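Local coordinates for protein formyltransferase PseJ (Anoxybacillus kamchatkensis G10, PDB 6EDK) that is a member of the formyltransferase family and holds the ligand 1YA in a pocket, at residues S110-S115 against E192-L197. Residues are numbered along the deposited sequence; the frame is centred on the assembly and turned at random.
Sequences SFLEDS and EKYLYL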
ATOM      1  N   SER A 110      12.178   7.574  -0.885  1.00 26.55           N
ATOM      2  CA  SER A 110      11.729   8.901  -0.551  1.00 21.61           C
ATOM      3  C   SER A 110      12.845   9.730   0.057  1.00 26.53           C
ATOM      4  O   SER A 110      12.850  10.949  -0.095  1.00 27.96           O
ATOM      5  CB  SER A 110      10.516   8.846   0.386  1.00 25.36           C
ATOM      6  OG  SER A 110      10.879   8.600   1.733  1.00 28.90           O
ATOM      7  N   PHE A 111      13.825   9.097   0.686  1.00 27.53           N
ATOM      8  CA  PHE A 111      14.981   9.823   1.214  1.00 29.57           C
ATOM      9  C   PHE A 111      16.091   9.948   0.178  1.00 33.38           C
ATOM     10  O   PHE A 111      16.623  11.056  -0.033  1.00 32.15           O
ATOM     11  CB  PHE A 111      15.492   9.135   2.467  1.00 30.04           C
ATOM     12  CG  PHE A 111      14.594   9.346   3.615  1.00 26.57           C
ATOM     13  CD1 PHE A 111      14.614  10.537   4.283  1.00 29.08           C
ATOM     14  CD2 PHE A 111      13.677   8.401   3.976  1.00 29.22           C
ATOM     15  CE1 PHE A 111      13.739  10.768   5.327  1.00 29.94           C
ATOM     16  CE2 PHE A 111      12.817   8.635   5.027  1.00 29.13           C
ATOM     17  CZ  PHE A 111      12.844   9.834   5.684  1.00 30.49           C
ATOM     18  N   LEU A 112      16.399   8.841  -0.512  1.00 32.90           N
ATOM     19  CA  LEU A 112      17.450   8.884  -1.521  1.00 37.03           C
ATOM     20  C   LEU A 112      17.174   9.937  -2.584  1.00 41.12           C
ATOM     21  O   LEU A 112      18.096  10.637  -3.027  1.00 41.24           O
ATOM     22  CB  LEU A 112      17.612   7.515  -2.170  1.00 33.29           C
ATOM     23  CG  LEU A 112      18.174   6.421  -1.269  1.00 38.19           C
ATOM     24  CD1 LEU A 112      18.109   5.100  -1.984  1.00 41.02           C
ATOM     25  CD2 LEU A 112      19.585   6.704  -0.804  1.00 39.33           C
ATOM     26  N   GLU A 113      15.921  10.082  -3.016  1.00 35.99           N
ATOM     27  CA  GLU A 113      15.546  11.024  -4.064  1.00 36.90           C
ATOM     28  C   GLU A 113      14.848  12.257  -3.515  1.00 36.82           C
ATOM     29  O   GLU A 113      14.393  13.085  -4.304  1.00 36.42           O
ATOM     30  CB  GLU A 113      14.686  10.313  -5.122  1.00 41.01           C
ATOM     31  CG  GLU A 113      15.530   9.349  -5.973  1.00 47.00           C
ATOM     32  CD  GLU A 113      14.767   8.537  -6.979  1.00 53.07           C
ATOM     33  OE1 GLU A 113      13.511   8.546  -6.992  1.00 50.16           O
ATOM     34  OE2 GLU A 113      15.426   7.853  -7.788  1.00 54.59           O
ATOM     35  N   ASP A 114      14.803  12.418  -2.185  1.00 33.61           N
ATOM     36  CA  ASP A 114      14.282  13.575  -1.466  1.00 36.52           C
ATOM     37  C   ASP A 114      12.908  13.961  -2.023  1.00 35.38           C
ATOM     38  O   ASP A 114      12.662  15.084  -2.434  1.00 36.83           O
ATOM     39  CB  ASP A 114      15.286  14.761  -1.499  1.00 35.14           C
ATOM     40  CG  ASP A 114      14.939  15.886  -0.511  1.00 43.96           C
ATOM     41  OD1 ASP A 114      14.179  15.687   0.455  1.00 45.62           O
ATOM     42  OD2 ASP A 114      15.446  17.027  -0.686  1.00 49.70           O
ATOM     43  N   SER A 115      11.986  12.983  -2.004  1.00 31.27           N
ATOM     44  CA  SER A 115      10.672  13.149  -2.574  1.00 29.57           C
ATOM     45  C   SER A 115       9.633  13.394  -1.475  1.00 28.36           C
ATOM     46  O   SER A 115       9.920  13.352  -0.287  1.00 29.86           O
ATOM     47  CB  SER A 115      10.325  11.872  -3.367  1.00 34.14           C
ATOM     48  OG  SER A 115       9.916  10.887  -2.378  1.00 35.22           O
ATOM     49  N   GLU A 192      20.526  -1.458  -4.958  1.00 58.38           N
ATOM     50  CA  GLU A 192      21.811  -2.128  -4.705  1.00 60.44           C
ATOM     51  C   GLU A 192      22.990  -1.161  -4.667  1.00 55.87           C
ATOM     52  O   GLU A 192      23.848  -1.254  -3.787  1.00 57.27           O
ATOM     53  CB  GLU A 192      22.047  -3.203  -5.763  1.00 68.03           C
ATOM     54  CG  GLU A 192      21.330  -4.518  -5.466  1.00 76.36           C
ATOM     55  CD  GLU A 192      21.929  -5.242  -4.259  1.00 81.66           C
ATOM     56  OE1 GLU A 192      23.161  -5.541  -4.255  1.00 77.50           O
ATOM     57  OE2 GLU A 192      21.161  -5.494  -3.301  1.00 86.43           O
ATOM     58  N   LYS A 193      23.058  -0.218  -5.595  1.00 51.56           N
ATOM     59  CA  LYS A 193      24.222   0.660  -5.576  1.00 53.18           C
ATOM     60  C   LYS A 193      24.238   1.624  -4.402  1.00 58.19           C
ATOM     61  O   LYS A 193      25.210   2.373  -4.251  1.00 55.56           O
ATOM     62  CB  LYS A 193      24.323   1.444  -6.885  1.00 56.84           C
ATOM     63  CG  LYS A 193      23.085   2.233  -7.258  1.00 65.62           C
ATOM     64  CD  LYS A 193      22.907   2.295  -8.766  1.00 77.19           C
ATOM     65  CE  LYS A 193      24.016   3.105  -9.428  1.00 90.46           C
ATOM     66  NZ  LYS A 193      24.046   4.518  -8.938  1.00 90.88           N
ATOM     67  N   TYR A 194      23.199   1.630  -3.562  1.00 55.09           N
ATOM     68  CA  TYR A 194      23.149   2.529  -2.421  1.00 51.48           C
ATOM     69  C   TYR A 194      23.255   1.810  -1.092  1.00 46.08           C
ATOM     70  O   TYR A 194      23.421   2.476  -0.053  1.00 44.59           O
ATOM     71  CB  TYR A 194      21.844   3.349  -2.483  1.00 46.64           C
ATOM     72  CG  TYR A 194      21.775   4.229  -3.708  1.00 46.20           C
ATOM     73  CD1 TYR A 194      22.520   5.395  -3.780  1.00 52.30           C
ATOM     74  CD2 TYR A 194      20.979   3.903  -4.791  1.00 47.96           C
ATOM     75  CE1 TYR A 194      22.462   6.219  -4.899  1.00 49.65           C
ATOM     76  CE2 TYR A 194      20.919   4.735  -5.915  1.00 47.40           C
ATOM     77  CZ  TYR A 194      21.670   5.875  -5.955  1.00 50.68           C
ATOM     78  OH  TYR A 194      21.635   6.707  -7.052  1.00 57.83           O
ATOM     79  N   LEU A 195      23.218   0.475  -1.095  1.00 45.00           N
ATOM     80  CA  LEU A 195      23.268  -0.269   0.164  1.00 48.35           C
ATOM     81  C   LEU A 195      24.491   0.078   1.004  1.00 48.47           C
ATOM     82  O   LEU A 195      24.470  -0.100   2.215  1.00 51.43           O
ATOM     83  CB  LEU A 195      23.246  -1.768  -0.108  1.00 51.84           C
ATOM     84  CG  LEU A 195      21.969  -2.348  -0.725  1.00 56.51           C
ATOM     85  CD1 LEU A 195      21.966  -3.890  -0.633  1.00 58.89           C
ATOM     86  CD2 LEU A 195      20.690  -1.818  -0.099  1.00 58.06           C
ATOM     87  N   TYR A 196      25.574   0.554   0.385  1.00 48.81           N
ATOM     88  CA  TYR A 196      26.770   0.895   1.140  1.00 53.99           C
ATOM     89  C   TYR A 196      26.512   2.067   2.069  1.00 59.41           C
ATOM     90  O   TYR A 196      27.296   2.298   2.997  1.00 55.47           O
ATOM     91  CB  TYR A 196      27.930   1.216   0.171  1.00 53.99           C
ATOM     92  CG  TYR A 196      27.849   2.593  -0.430  1.00 54.01           C
ATOM     93  CD1 TYR A 196      27.178   2.814  -1.622  1.00 57.11           C
ATOM     94  CD2 TYR A 196      28.426   3.693   0.217  1.00 53.52           C
ATOM     95  CE1 TYR A 196      27.071   4.094  -2.161  1.00 57.34           C
ATOM     96  CE2 TYR A 196      28.335   4.967  -0.303  1.00 54.41           C
ATOM     97  CZ  TYR A 196      27.652   5.168  -1.492  1.00 59.77           C
ATOM     98  OH  TYR A 196      27.552   6.441  -2.002  1.00 66.53           O
ATOM     99  N   LEU A 197      25.444   2.837   1.805  1.00 53.19           N
ATOM    100  CA  LEU A 197      25.072   3.920   2.711  1.00 48.16           C
ATOM    101  C   LEU A 197      24.415   3.395   3.973  1.00 42.55           C
ATOM    102  O   LEU A 197      24.535   4.036   5.018  1.00 43.88           O
ATOM    103  CB  LEU A 197      24.128   4.883   1.991  1.00 48.21           C
ATOM    104  CG  LEU A 197      24.747   5.693   0.852  1.00 52.81           C
ATOM    105  CD1 LEU A 197      23.660   6.308   0.005  1.00 51.77           C
ATOM    106  CD2 LEU A 197      25.653   6.779   1.393  1.00 53.91           C
TER
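With CG placed anti to its own carbonyl carbon (chi1 -68°) and CD1 carried on in extended form (chi2 173°), L112 reaches from the last turn of helix 106-112 toward residues 192-197, where Y194 (chi1 -63°) and L197 likewise hold CG anti to the carbonyl carbon, beside the backbone N. The helix belongs to the formyl transferase family region and ends here in a Schellman motif. S115 N bonds back to S110 O at 2.9 Å, and a weaker bond joins D114 N to F111 O; the chain leaves helical geometry at E113, and D114 follows with the positive phi of the C-prime position.

The two methyl groups of L112 divide the contact between them. CD1 comes obliquely to the root of the Y194 ring, 4.1 Å from Y194 CG, and touches CB and CD2 of that tyrosine as well. CD2 meets L197 instead. The turn in 192-197 sets these two residues side by side: L197 N is hydrogen-bonded to Y194 O at 2.8 Å, and both side chains leave the backbone toward the helix.

No hydrogen bond crosses between the segments, and the small apolar contact joins the helix end to the loop following strand 185-186. The chain near the C-terminus also contributes: L112 and A213 share a backbone hydrogen bond, Y194 packs on A213 and L197 on K212. This is structural packing, with the L112 side chain about 14 Å from the bound 1YA. On the L197 side the contact comes down to one methyl pair, L112 CD2 and L197 CD1, 4.2 Å apart.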